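Local coordinates for acetoacetate decarboxylase (Sphingomonas wittichii, PDB 5UPB), which belongs to the acetoacetate decarboxylase-like enzymes and is probably a lyase that, as in its relatives, works through a lysine Schiff base, at residues Y21-D26 against F61-E66; E83-I88 against A101-D106; C151-F156 against P225-E230; G182-P187 against T194-L199; V202-L207 against Y245-G250. All blocks are in the same frame, centred on the assembly; numbering follows the deposited sequence.

Five contacts in one tetramer illustrate how pairing chemistry follows place in a largely beta fold. Contacts 1 and 2 are buried ladders that share neighbouring strands 53-65 and 80-92; they touch where Phe61 packs on Glu83. Contact 5 extends this series at its partly exposed margin, bonded through Trp23 and Ala25 to contact 1, and gives up regular pairing for a salt bridge whose hydrogen bond is weak. Contact 3 joins a turn to a loop by charge, about 29 Å from contact 5 between centres, yet touches contact 2. Contact 4, a hairpin whose centre lies about 19 Å from that of the chain, is largely buried; like contacts 2 and 3 it meets the third subunit.

Contact 1 (Y21-D26 against F61-E66); sequences YGWGAD and FQSTSE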
# COMPACT_ATOMS: atom_id res chain seq x y z
N TYR A 21 4.43 6.79 -25.94
CA TYR A 21 5.03 7.15 -24.65
C TYR A 21 6.55 7.13 -24.70
O TYR A 21 7.17 6.47 -25.54
CB TYR A 21 4.57 6.21 -23.57
CG TYR A 21 3.19 6.63 -23.07
CD1 TYR A 21 2.03 6.40 -23.81
CD2 TYR A 21 3.07 7.25 -21.83
CE1 TYR A 21 0.79 6.81 -23.32
CE2 TYR A 21 1.84 7.64 -21.34
CZ TYR A 21 0.72 7.42 -22.08
OH TYR A 21 -0.46 7.85 -21.54
N GLY A 22 7.14 7.93 -23.81
CA GLY A 22 8.56 7.85 -23.52
C GLY A 22 8.76 7.50 -22.06
O GLY A 22 7.99 7.93 -21.20
N TRP A 23 9.83 6.78 -21.80
CA TRP A 23 10.24 6.33 -20.48
C TRP A 23 11.66 6.75 -20.16
O TRP A 23 12.55 6.67 -21.01
CB TRP A 23 10.21 4.80 -20.40
CG TRP A 23 8.84 4.14 -20.33
CD1 TRP A 23 8.27 3.59 -19.22
CD2 TRP A 23 7.94 3.89 -21.42
NE1 TRP A 23 7.04 3.02 -19.55
CE2 TRP A 23 6.83 3.19 -20.90
CE3 TRP A 23 7.98 4.19 -22.80
CZ2 TRP A 23 5.75 2.80 -21.71
CZ3 TRP A 23 6.92 3.79 -23.61
CH2 TRP A 23 5.80 3.11 -23.05
N GLY A 24 11.89 7.11 -18.90
CA GLY A 24 13.21 7.03 -18.32
C GLY A 24 13.19 6.13 -17.11
O GLY A 24 12.17 6.01 -16.42
N ALA A 25 14.30 5.46 -16.87
CA ALA A 25 14.33 4.44 -15.82
C ALA A 25 15.73 4.27 -15.27
O ALA A 25 16.73 4.43 -15.98
CB ALA A 25 13.84 3.09 -16.34
N ASP A 26 15.78 3.90 -14.00
CA ASP A 26 16.97 3.34 -13.39
C ASP A 26 16.76 1.85 -13.16
O ASP A 26 15.71 1.45 -12.65
CB ASP A 26 17.31 4.07 -12.09
CG ASP A 26 17.54 5.56 -12.30
OD1 ASP A 26 17.98 5.97 -13.39
OD2 ASP A 26 17.30 6.32 -11.38
N PHE A 61 10.69 3.37 -12.94
CA PHE A 61 10.32 3.88 -14.25
C PHE A 61 9.53 5.17 -14.12
O PHE A 61 8.76 5.38 -13.18
CB PHE A 61 9.48 2.86 -15.05
CG PHE A 61 10.21 1.63 -15.43
CD1 PHE A 61 10.43 0.63 -14.50
CD2 PHE A 61 10.71 1.48 -16.71
CE1 PHE A 61 11.17 -0.53 -14.86
CE2 PHE A 61 11.43 0.35 -17.06
CZ PHE A 61 11.66 -0.65 -16.12
N GLN A 62 9.70 6.01 -15.13
CA GLN A 62 8.96 7.26 -15.25
C GLN A 62 8.50 7.40 -16.70
O GLN A 62 9.33 7.52 -17.62
CB GLN A 62 9.84 8.43 -14.81
CG GLN A 62 9.11 9.75 -14.65
CD GLN A 62 8.93 10.45 -15.97
OE1 GLN A 62 9.88 10.92 -16.59
NE2 GLN A 62 7.71 10.50 -16.43
N SER A 63 7.18 7.36 -16.93
CA SER A 63 6.64 7.38 -18.28
C SER A 63 5.82 8.65 -18.51
O SER A 63 5.27 9.25 -17.57
CB SER A 63 5.78 6.15 -18.55
OG SER A 63 4.65 6.16 -17.70
N THR A 64 5.80 9.09 -19.76
CA THR A 64 5.14 10.32 -20.19
C THR A 64 4.52 10.15 -21.57
O THR A 64 5.20 9.72 -22.52
CB THR A 64 6.13 11.47 -20.24
OG1 THR A 64 6.76 11.60 -18.97
CG2 THR A 64 5.45 12.76 -20.60
N SER A 65 3.28 10.59 -21.70
CA SER A 65 2.57 10.57 -22.98
C SER A 65 3.01 11.76 -23.82
O SER A 65 3.08 12.89 -23.33
CB SER A 65 1.06 10.64 -22.75
OG SER A 65 0.35 10.78 -23.97
N GLU A 66 3.29 11.49 -25.10
CA GLU A 66 3.78 12.53 -26.00
C GLU A 66 2.75 13.64 -26.20
O GLU A 66 3.12 14.78 -26.50
CB GLU A 66 4.15 11.88 -27.34
CG GLU A 66 4.92 12.80 -28.27
CD GLU A 66 6.10 12.11 -28.94
OE1 GLU A 66 6.11 10.86 -29.03
OE2 GLU A 66 7.03 12.82 -29.36
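Gly22 and Thr64 form a hydrogen-bonded pair in the antiparallel ladder between strands 21-34 and 53-65: Gly22 N reaches Thr64 O at 2.9 Å and Thr64 N returns to Gly22 O at 2.9 Å. Gly24 and Gln62 repeat the arrangement, with Gly24 N to Gln62 O at 2.9 Å and Gln62 N to Gly24 O at 2.8 Å. At the alternating non-hydrogen-bonded pairs the backbone turns outward. Trp23 and Ala25 bond to Phe247 and Tyr245, while Phe61 and Ser63 bond to Tyr81 and Ala79.

The side-chain amide of Gln62 is also satisfied from two directions. A bend at chi2 (-82°) brings NE2 to Thr64 OG1 at 2.9 Å, with the hydroxyl in the amide plane; OE1 accepts from His132 N and Asn135 ND2 of the second subunit. The hydroxyls of Tyr21 and Ser65 look to Asp17 and Asp67 rather than to each other, and Ser65 CB lies over one face of the Tyr21 ring.

On that side of the sheet Ala25 CB covers a face of Phe61, 3.9 Å from the ring centroid. Ser63 CB makes a CH-pi contact with Trp23, 3.7 Å from the centroid of the five-membered ring and 20° off its normal.

Contact 2 (E83-I88 against A101-D106); sequences EAALSI and AFVWVD
Glu83 reaches across to Val103 with its CG trans to the backbone N (chi1 -178°) and an extended chain beyond. The same choice at Val103 (chi1 -176°) sends CG1 to meet it, and Glu83 CD lies 3.5 Å from Val103 CG1. The other branch, Val103 CG2, rests 3.8 Å from Ala85 CB. This methyl packing flanks the buried Glu83 carboxylate, whose oxygens are held by a salt bridge from OE1 to Lys121 and a hydrogen bond from OE2 to Tyr57 OH. Lys121 and Lys122 recall the adjacent lysines at the active site of acetoacetate decarboxylase.

The two segments are the arms of the antiparallel beta hairpin 80-92/95-105. Ala84 and Trp104 form a regular hydrogen-bonded pair, Ala84 N to Trp104 O at 2.8 Å. Further along, Leu86 N donates to Phe102 O at 2.8 Å, but the return bond from Phe102 N to Leu86 O stretches to 3.3 Å, because Ala101 and Phe102 both face Leu86 in a classic beta bulge.

On the other side of the sheet Leu86 CD1 meets two rings at their edges, 4.2 Å from Phe102 CD2 and 4.3 Å from Trp104 CZ3. Trp104 NE1 donates to Glu227 OE2, and Phe102 stacks on Phe6 of the third subunit.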
# COMPACT_ATOMS: atom_id res chain seq x y z
N GLU A 83 8.91 -1.74 -11.24
CA GLU A 83 8.67 -3.00 -11.92
C GLU A 83 9.80 -3.98 -11.69
O GLU A 83 10.98 -3.59 -11.66
CB GLU A 83 8.49 -2.76 -13.41
CG GLU A 83 8.19 -3.99 -14.23
CD GLU A 83 7.80 -3.62 -15.67
OE1 GLU A 83 6.63 -3.24 -15.88
OE2 GLU A 83 8.65 -3.67 -16.57
N ALA A 84 9.42 -5.26 -11.52
CA ALA A 84 10.39 -6.34 -11.44
C ALA A 84 10.00 -7.42 -12.44
O ALA A 84 8.81 -7.72 -12.64
CB ALA A 84 10.43 -6.91 -10.02
N ALA A 85 10.99 -8.09 -13.01
CA ALA A 85 10.70 -9.08 -14.03
C ALA A 85 11.75 -10.16 -14.08
O ALA A 85 12.93 -9.94 -13.75
CB ALA A 85 10.58 -8.45 -15.40
N LEU A 86 11.30 -11.32 -14.56
CA LEU A 86 12.16 -12.43 -14.98
C LEU A 86 11.87 -12.69 -16.45
O LEU A 86 10.74 -13.05 -16.80
CB LEU A 86 11.86 -13.67 -14.13
CG LEU A 86 12.08 -13.46 -12.64
CD1 LEU A 86 11.48 -14.58 -11.80
CD2 LEU A 86 13.58 -13.39 -12.40
N SER A 87 12.86 -12.46 -17.31
CA SER A 87 12.68 -12.53 -18.75
C SER A 87 13.61 -13.57 -19.35
O SER A 87 14.74 -13.75 -18.89
CB SER A 87 12.96 -11.17 -19.47
OG SER A 87 12.16 -10.14 -18.97
N ILE A 88 13.17 -14.18 -20.45
CA ILE A 88 13.83 -15.34 -21.06
C ILE A 88 14.38 -14.95 -22.42
O ILE A 88 13.65 -14.42 -23.27
CB ILE A 88 12.83 -16.50 -21.19
CG1 ILE A 88 12.29 -16.86 -19.80
CG2 ILE A 88 13.48 -17.70 -21.90
CD1 ILE A 88 11.11 -17.83 -19.82
N ALA A 101 8.48 -13.32 -19.16
CA ALA A 101 7.48 -14.30 -18.70
C ALA A 101 6.76 -13.83 -17.45
O ALA A 101 5.53 -13.93 -17.37
CB ALA A 101 8.16 -15.63 -18.42
N PHE A 102 7.50 -13.43 -16.42
CA PHE A 102 6.92 -13.00 -15.15
C PHE A 102 7.32 -11.55 -14.89
O PHE A 102 8.51 -11.27 -14.72
CB PHE A 102 7.40 -13.86 -13.98
CG PHE A 102 7.17 -15.34 -14.13
CD1 PHE A 102 6.25 -15.85 -15.01
CD2 PHE A 102 7.91 -16.22 -13.37
CE1 PHE A 102 6.06 -17.21 -15.12
CE2 PHE A 102 7.73 -17.57 -13.49
CZ PHE A 102 6.80 -18.06 -14.37
N VAL A 103 6.33 -10.68 -14.77
CA VAL A 103 6.52 -9.26 -14.48
C VAL A 103 5.56 -8.85 -13.38
O VAL A 103 4.38 -9.21 -13.41
CB VAL A 103 6.27 -8.41 -15.73
CG1 VAL A 103 6.56 -6.91 -15.46
CG2 VAL A 103 7.12 -8.92 -16.89
N TRP A 104 6.07 -8.09 -12.40
CA TRP A 104 5.26 -7.48 -11.35
C TRP A 104 5.51 -5.97 -11.38
O TRP A 104 6.66 -5.54 -11.46
CB TRP A 104 5.60 -8.06 -9.95
CG TRP A 104 5.40 -9.57 -9.83
CD1 TRP A 104 4.28 -10.22 -9.33
CD2 TRP A 104 6.32 -10.60 -10.21
NE1 TRP A 104 4.48 -11.58 -9.37
CE2 TRP A 104 5.71 -11.84 -9.91
CE3 TRP A 104 7.60 -10.60 -10.76
CZ2 TRP A 104 6.34 -13.06 -10.15
CZ3 TRP A 104 8.23 -11.82 -11.00
CH2 TRP A 104 7.58 -13.04 -10.68
N VAL A 105 4.43 -5.19 -11.34
CA VAL A 105 4.48 -3.74 -11.43
C VAL A 105 3.57 -3.21 -10.32
O VAL A 105 2.70 -3.93 -9.80
CB VAL A 105 4.06 -3.25 -12.85
CG1 VAL A 105 2.57 -3.53 -13.14
CG2 VAL A 105 4.33 -1.78 -13.04
N ASP A 106 3.76 -1.95 -9.94
CA ASP A 106 2.94 -1.43 -8.83
C ASP A 106 1.95 -0.35 -9.25
O ASP A 106 1.44 0.35 -8.38
CB ASP A 106 3.81 -0.94 -7.67
CG ASP A 106 4.76 0.19 -8.04
OD1 ASP A 106 4.64 0.71 -9.15
OD2 ASP A 106 5.57 0.59 -7.18

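Contact 3 (C151-F156 against P225-E230); sequences CARHGF and PDEALE
Electrostatics dominate where Arg153 and His154 meet Asp226. The shortest bond across the contact runs from His154 ND1 to the syn lone pair of Asp226 OD2 at 2.8 Å, the oxygen at the ring edge and the ring and carboxylate planes 26° apart. The same OD2 takes a salt bridge from Arg153 NH1 at 3.1 Å, its hydrogen bond bent and weak, and a hydrogen bond from Asn75 ND2 of the third subunit. Glu227 OE2 adds a long ion pair to Arg153 NH1 at 3.6 Å, completing a small network, while Lys122 pairs with Glu227 OE1. With chi1 at 54°, Asp226 CG sits between its own N and carbonyl carbon, which turns OD2 toward Arg153 and His154.

One water donates to Asp226 O at 3.0 Å and accepts weakly from Arg153 NH1.

The apolar part is a CH-pi contact, with Pro225 CD over one face of Phe156, 3.6 Å from the ring centroid.

Arg153 to Phe156 form the type I' turn of the hairpin 146-153/156-166, and the partner is the loop between strands 206-221 and 235-249. Helix 108-116 of the third subunit closes over this corner, its Glu108 pairing with Arg153 NE and its Trp109 bonding to His154 NE2.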
# COMPACT_ATOMS: atom_id res chain seq x y z
N CYS A 151 10.96 -7.54 -4.63
CA CYS A 151 9.56 -7.48 -5.00
C CYS A 151 8.81 -8.57 -4.26
O CYS A 151 9.38 -9.61 -3.91
CB CYS A 151 9.38 -7.61 -6.53
SG CYS A 151 10.13 -9.06 -7.22
N ALA A 152 7.55 -8.30 -3.99
CA ALA A 152 6.71 -9.19 -3.20
C ALA A 152 5.26 -9.05 -3.65
O ALA A 152 4.85 -8.02 -4.19
CB ALA A 152 6.80 -8.87 -1.71
N ARG A 153 4.48 -10.11 -3.40
CA ARG A 153 3.06 -10.09 -3.73
C ARG A 153 2.32 -11.00 -2.77
O ARG A 153 2.80 -12.09 -2.44
CB ARG A 153 2.84 -10.54 -5.18
CG ARG A 153 1.36 -10.58 -5.59
CD ARG A 153 1.20 -10.83 -7.11
NE ARG A 153 -0.20 -10.92 -7.53
CZ ARG A 153 -0.91 -12.05 -7.53
NH1 ARG A 153 -0.37 -13.22 -7.15
NH2 ARG A 153 -2.19 -12.03 -7.91
N HIS A 154 1.14 -10.54 -2.31
CA HIS A 154 0.26 -11.34 -1.43
C HIS A 154 0.97 -11.73 -0.14
O HIS A 154 0.61 -12.72 0.51
CB HIS A 154 -0.25 -12.58 -2.15
CG HIS A 154 -1.38 -12.31 -3.09
ND1 HIS A 154 -1.85 -13.26 -3.99
CD2 HIS A 154 -2.14 -11.21 -3.29
CE1 HIS A 154 -2.85 -12.75 -4.68
NE2 HIS A 154 -3.04 -11.50 -4.28
N GLY A 155 1.98 -10.95 0.24
CA GLY A 155 2.78 -11.21 1.40
C GLY A 155 3.99 -12.11 1.15
O GLY A 155 4.75 -12.33 2.10
N PHE A 156 4.18 -12.63 -0.07
CA PHE A 156 5.29 -13.52 -0.36
C PHE A 156 6.42 -12.74 -1.04
O PHE A 156 6.20 -12.08 -2.05
CB PHE A 156 4.86 -14.66 -1.27
CG PHE A 156 3.71 -15.48 -0.73
CD1 PHE A 156 3.93 -16.47 0.20
CD2 PHE A 156 2.41 -15.22 -1.14
CE1 PHE A 156 2.87 -17.21 0.70
CE2 PHE A 156 1.35 -15.96 -0.65
CZ PHE A 156 1.57 -16.94 0.28
N PRO A 225 2.43 -19.78 -3.43
CA PRO A 225 1.47 -20.79 -3.93
C PRO A 225 0.83 -20.41 -5.27
O PRO A 225 0.38 -21.32 -5.97
CB PRO A 225 0.43 -20.88 -2.82
CG PRO A 225 0.51 -19.56 -2.08
CD PRO A 225 1.98 -19.13 -2.19
N ASP A 226 0.80 -19.12 -5.64
CA ASP A 226 0.19 -18.66 -6.90
C ASP A 226 1.22 -18.10 -7.89
O ASP A 226 0.89 -17.30 -8.77
CB ASP A 226 -0.92 -17.64 -6.61
CG ASP A 226 -0.47 -16.46 -5.75
OD1 ASP A 226 0.71 -16.42 -5.33
OD2 ASP A 226 -1.32 -15.60 -5.46
N GLU A 227 2.47 -18.53 -7.78
CA GLU A 227 3.53 -18.15 -8.71
C GLU A 227 4.27 -19.41 -9.10
O GLU A 227 4.10 -20.46 -8.47
CB GLU A 227 4.51 -17.16 -8.09
CG GLU A 227 3.88 -15.90 -7.55
CD GLU A 227 3.44 -14.96 -8.65
OE1 GLU A 227 3.52 -15.34 -9.85
OE2 GLU A 227 3.01 -13.82 -8.32
N ALA A 228 5.16 -19.30 -10.06
CA ALA A 228 5.94 -20.44 -10.52
C ALA A 228 7.42 -20.08 -10.57
O ALA A 228 8.11 -20.37 -11.55
CB ALA A 228 5.48 -20.92 -11.90
N LEU A 229 7.91 -19.46 -9.49
CA LEU A 229 9.27 -18.96 -9.42
C LEU A 229 10.28 -20.08 -9.50
O LEU A 229 11.41 -19.85 -9.93
CB LEU A 229 9.46 -18.16 -8.13
CG LEU A 229 8.61 -16.90 -8.07
CD1 LEU A 229 8.32 -16.46 -6.63
CD2 LEU A 229 9.33 -15.81 -8.83
N GLU A 230 9.89 -21.30 -9.11
CA GLU A 230 10.79 -22.43 -9.15
C GLU A 230 11.30 -22.70 -10.57
O GLU A 230 12.31 -23.39 -10.73
CB GLU A 230 10.09 -23.68 -8.59
CG GLU A 230 9.92 -23.63 -7.06
CD GLU A 230 8.77 -22.70 -6.58
OE1 GLU A 230 7.89 -22.32 -7.39
OE2 GLU A 230 8.77 -22.33 -5.37
O HOH W 1 -1.43 -15.46 -9.41

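Contact 4 (G182-P187 against T194-L199); sequences GHRHWP and TPVSEL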
# COMPACT_ATOMS: atom_id res chain seq x y z
N GLY A 182 5.97 -10.64 -27.06
CA GLY A 182 4.87 -10.66 -26.12
C GLY A 182 3.82 -11.65 -26.57
O GLY A 182 3.78 -12.07 -27.73
N HIS A 183 2.97 -12.03 -25.62
CA HIS A 183 1.82 -12.90 -25.88
C HIS A 183 0.60 -12.08 -25.53
O HIS A 183 0.25 -11.95 -24.35
CB HIS A 183 1.88 -14.19 -25.06
CG HIS A 183 0.71 -15.09 -25.30
ND1 HIS A 183 0.40 -16.15 -24.47
CD2 HIS A 183 -0.24 -15.07 -26.26
CE1 HIS A 183 -0.66 -16.78 -24.94
NE2 HIS A 183 -1.08 -16.13 -26.01
N ARG A 184 0.01 -11.45 -26.52
CA ARG A 184 -1.19 -10.67 -26.30
C ARG A 184 -2.33 -11.66 -26.19
O ARG A 184 -2.68 -12.32 -27.16
CB ARG A 184 -1.38 -9.63 -27.40
CG ARG A 184 -2.62 -8.82 -27.26
CD ARG A 184 -2.68 -7.81 -28.37
NE ARG A 184 -3.67 -6.79 -28.07
CZ ARG A 184 -4.87 -6.84 -28.57
NH1 ARG A 184 -5.18 -7.85 -29.36
NH2 ARG A 184 -5.80 -5.93 -28.29
N HIS A 185 -2.86 -11.79 -24.97
CA HIS A 185 -3.74 -12.89 -24.64
C HIS A 185 -4.93 -12.36 -23.86
O HIS A 185 -4.74 -11.60 -22.91
CB HIS A 185 -2.97 -13.93 -23.79
CG HIS A 185 -3.74 -15.19 -23.53
ND1 HIS A 185 -4.27 -15.48 -22.30
CD2 HIS A 185 -4.07 -16.23 -24.34
CE1 HIS A 185 -4.91 -16.63 -22.35
NE2 HIS A 185 -4.81 -17.11 -23.58
N TRP A 186 -6.14 -12.72 -24.30
CA TRP A 186 -7.36 -12.22 -23.67
C TRP A 186 -8.38 -13.35 -23.74
O TRP A 186 -9.16 -13.45 -24.70
CB TRP A 186 -7.87 -10.95 -24.34
CG TRP A 186 -8.88 -10.18 -23.53
CD1 TRP A 186 -10.18 -9.89 -23.90
CD2 TRP A 186 -8.70 -9.63 -22.22
NE1 TRP A 186 -10.80 -9.16 -22.90
CE2 TRP A 186 -9.93 -9.00 -21.86
CE3 TRP A 186 -7.63 -9.59 -21.32
CZ2 TRP A 186 -10.11 -8.34 -20.64
CZ3 TRP A 186 -7.81 -8.94 -20.09
CH2 TRP A 186 -9.05 -8.32 -19.77
N PRO A 187 -8.38 -14.24 -22.77
CA PRO A 187 -9.16 -15.47 -22.91
C PRO A 187 -10.65 -15.21 -22.70
O PRO A 187 -11.06 -14.17 -22.20
CB PRO A 187 -8.61 -16.38 -21.80
CG PRO A 187 -8.13 -15.41 -20.75
CD PRO A 187 -7.58 -14.23 -21.52
N THR A 194 -15.43 -13.48 -27.30
CA THR A 194 -14.40 -13.49 -28.34
C THR A 194 -13.02 -13.52 -27.71
O THR A 194 -12.63 -12.55 -27.07
CB THR A 194 -14.50 -12.27 -29.24
OG1 THR A 194 -15.81 -12.18 -29.79
CG2 THR A 194 -13.41 -12.33 -30.37
N PRO A 195 -12.24 -14.59 -27.88
CA PRO A 195 -10.90 -14.63 -27.28
C PRO A 195 -9.84 -14.03 -28.21
O PRO A 195 -10.04 -13.87 -29.41
CB PRO A 195 -10.66 -16.13 -27.09
CG PRO A 195 -11.37 -16.74 -28.28
CD PRO A 195 -12.56 -15.85 -28.58
N VAL A 196 -8.70 -13.70 -27.63
CA VAL A 196 -7.53 -13.26 -28.37
C VAL A 196 -6.33 -14.04 -27.87
O VAL A 196 -6.17 -14.20 -26.66
CB VAL A 196 -7.24 -11.74 -28.20
CG1 VAL A 196 -5.91 -11.33 -28.95
CG2 VAL A 196 -8.42 -10.89 -28.64
N SER A 197 -5.49 -14.49 -28.81
CA SER A 197 -4.21 -15.11 -28.46
C SER A 197 -3.24 -14.92 -29.63
O SER A 197 -3.34 -15.60 -30.66
CB SER A 197 -4.38 -16.59 -28.12
OG SER A 197 -3.11 -17.12 -27.76
N GLU A 198 -2.28 -14.03 -29.47
CA GLU A 198 -1.37 -13.75 -30.58
C GLU A 198 0.01 -13.31 -30.08
O GLU A 198 0.15 -12.61 -29.07
CB GLU A 198 -1.94 -12.68 -31.54
CG GLU A 198 -2.32 -11.37 -30.83
CD GLU A 198 -3.26 -10.50 -31.63
OE1 GLU A 198 -3.87 -10.97 -32.61
OE2 GLU A 198 -3.46 -9.34 -31.24
N LEU A 199 1.02 -13.76 -30.80
CA LEU A 199 2.39 -13.35 -30.57
C LEU A 199 2.60 -11.98 -31.18
O LEU A 199 2.18 -11.73 -32.31
CB LEU A 199 3.33 -14.40 -31.18
CG LEU A 199 4.83 -14.41 -30.90
CD1 LEU A 199 5.06 -14.81 -29.46
CD2 LEU A 199 5.50 -15.44 -31.84
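Trp186 N donates to Val196 O at 2.8 Å, and the return bond from Val196 N to Trp186 O is 3.0 Å. Arg184 and Glu198 form the next hydrogen-bonded pair, and their side chains run alongside each other. Arg184 NH1, less surely placed, lies 3.0 Å from Glu198 OE2 in a salt bridge, and Arg254 pairs with Glu198 OE1; Arg184 NE donates to Leu116 O and NH2 to Pro187 O of the third subunit. An alanine in place of Arg184 is likely to leave Glu198 OE2 without this mate and Pro187 O of the neighbour without its donor.

On the other side of the sheet, trans chi1 torsions at His183 (179°) and Ser197 (-178°) bring His183 NE2 and Ser197 OG into a nearly straight hydrogen bond of 2.9 Å, while His185 CB lies over the centre of one His183 face.

Thr194 OG1 bonds to Glu198 OE1 of the third subunit, and vice versa. The arrangement is an antiparallel beta hairpin, 179-186/196-202, that also serves as a subunit interface.

Contact 5 (V202-L207 against Y245-G250); sequences VNRSDL and YGFRIG
Hydrogen bonds join Ser205 and Asp206 to Arg248. Ser205 N donates to Arg248 O at 3.0 Å, and Arg248 N to Asp206 O at 3.1 Å. A salt bridge reinforces them: Asp206 OD2 sits in plane at the guanidinium edge, 2.9 Å from Arg248 NH1, but the bond is bent and weak, with the two planes 47° apart. Pro136 of the second subunit packs on both side chains.

Van der Waals contacts make up the rest. Leu207 CD1 touches the edge of the Tyr245 ring at CE1, 3.4 Å away, and Arg204 CD, in a poorly ordered side chain, lies 3.2 Å from Tyr245 OH. Phe247 CD1 covers one face of the same ring. Replacing Tyr245 by an alanine would probably open a gap beside Leu207 and under Phe247 and leave the Arg204 chain freer to move. Val202 CG2 packs on Ile249, 3.7 Å from its CD1.

Leu207 and Phe247 make the non-hydrogen-bonded pair that begins the antiparallel ladder between strands 206-221 and 235-249, at the partly exposed end of that ladder.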
# COMPACT_ATOMS: atom_id res chain seq x y z
N VAL A 202 7.61 -6.01 -29.90
CA VAL A 202 7.80 -4.59 -29.64
C VAL A 202 9.23 -4.21 -30.02
O VAL A 202 10.18 -4.89 -29.61
CB VAL A 202 7.46 -4.22 -28.19
CG1 VAL A 202 8.22 -5.05 -27.28
CG2 VAL A 202 7.78 -2.78 -27.94
N ASN A 203 9.39 -3.14 -30.77
CA ASN A 203 10.73 -2.59 -31.02
C ASN A 203 10.80 -1.16 -30.52
O ASN A 203 9.82 -0.41 -30.61
CB ASN A 203 11.12 -2.63 -32.49
CG ASN A 203 11.40 -4.03 -32.96
OD1 ASN A 203 12.48 -4.58 -32.69
ND2 ASN A 203 10.41 -4.65 -33.61
N ARG A 204 11.94 -0.81 -29.94
CA ARG A 204 12.14 0.54 -29.46
C ARG A 204 12.40 1.44 -30.65
O ARG A 204 13.29 1.16 -31.46
CB ARG A 204 13.31 0.51 -28.49
CG ARG A 204 12.94 -0.35 -27.26
CD ARG A 204 13.98 -0.41 -26.17
NE ARG A 204 15.08 -1.30 -26.52
CZ ARG A 204 15.10 -2.59 -26.21
NH1 ARG A 204 14.09 -3.14 -25.55
NH2 ARG A 204 16.13 -3.34 -26.57
N SER A 205 11.72 2.57 -30.69
CA SER A 205 11.92 3.56 -31.72
C SER A 205 12.88 4.63 -31.25
O SER A 205 13.37 5.44 -32.05
CB SER A 205 10.56 4.18 -32.10
OG SER A 205 10.07 4.98 -31.03
N ASP A 206 13.20 4.61 -29.96
CA ASP A 206 14.22 5.44 -29.38
C ASP A 206 14.74 4.60 -28.23
O ASP A 206 13.95 3.93 -27.53
CB ASP A 206 13.60 6.79 -28.99
CG ASP A 206 14.63 7.91 -28.82
OD1 ASP A 206 15.66 7.70 -28.18
OD2 ASP A 206 14.36 9.02 -29.34
N LEU A 207 16.04 4.57 -28.06
CA LEU A 207 16.69 3.75 -27.05
C LEU A 207 17.95 4.44 -26.57
O LEU A 207 18.75 4.88 -27.40
CB LEU A 207 17.06 2.38 -27.65
CG LEU A 207 18.04 1.50 -26.88
CD1 LEU A 207 17.55 1.22 -25.50
CD2 LEU A 207 18.25 0.21 -27.66
N TYR A 245 18.29 4.09 -18.38
CA TYR A 245 17.68 3.66 -19.62
C TYR A 245 16.54 4.58 -20.00
O TYR A 245 15.70 4.94 -19.18
CB TYR A 245 17.13 2.26 -19.27
CG TYR A 245 16.37 1.47 -20.28
CD1 TYR A 245 16.62 1.58 -21.61
CD2 TYR A 245 15.32 0.64 -19.87
CE1 TYR A 245 15.92 0.85 -22.52
CE2 TYR A 245 14.60 -0.09 -20.77
CZ TYR A 245 14.89 0.01 -22.10
OH TYR A 245 14.15 -0.70 -23.03
N GLY A 246 16.46 4.84 -21.30
CA GLY A 246 15.37 5.62 -21.84
C GLY A 246 14.90 4.95 -23.11
O GLY A 246 15.71 4.41 -23.88
N PHE A 247 13.60 5.06 -23.38
CA PHE A 247 13.09 4.45 -24.60
C PHE A 247 11.73 5.04 -24.94
O PHE A 247 11.06 5.68 -24.12
CB PHE A 247 12.99 2.92 -24.44
CG PHE A 247 12.11 2.45 -23.28
CD1 PHE A 247 12.63 2.28 -22.00
CD2 PHE A 247 10.80 2.17 -23.50
CE1 PHE A 247 11.81 1.85 -20.95
CE2 PHE A 247 9.96 1.72 -22.43
CZ PHE A 247 10.50 1.58 -21.18
N ARG A 248 11.34 4.83 -26.20
CA ARG A 248 10.02 5.14 -26.71
C ARG A 248 9.56 3.85 -27.34
O ARG A 248 10.30 3.25 -28.12
CB ARG A 248 9.98 6.25 -27.77
CG ARG A 248 10.08 7.72 -27.33
CD ARG A 248 10.02 8.63 -28.60
NE ARG A 248 9.85 10.08 -28.38
CZ ARG A 248 10.80 11.02 -28.47
NH1 ARG A 248 12.07 10.72 -28.79
NH2 ARG A 248 10.47 12.28 -28.24
N ILE A 249 8.30 3.53 -27.09
CA ILE A 249 7.63 2.36 -27.64
C ILE A 249 6.22 2.78 -28.00
O ILE A 249 5.62 3.60 -27.31
CB ILE A 249 7.64 1.20 -26.64
CG1 ILE A 249 9.05 0.64 -26.48
CG2 ILE A 249 6.69 0.13 -27.08
CD1 ILE A 249 9.19 -0.43 -25.40
N GLY A 250 5.70 2.22 -29.08
CA GLY A 250 4.29 2.35 -29.39
C GLY A 250 3.57 1.02 -29.12
O GLY A 250 3.93 0.30 -28.18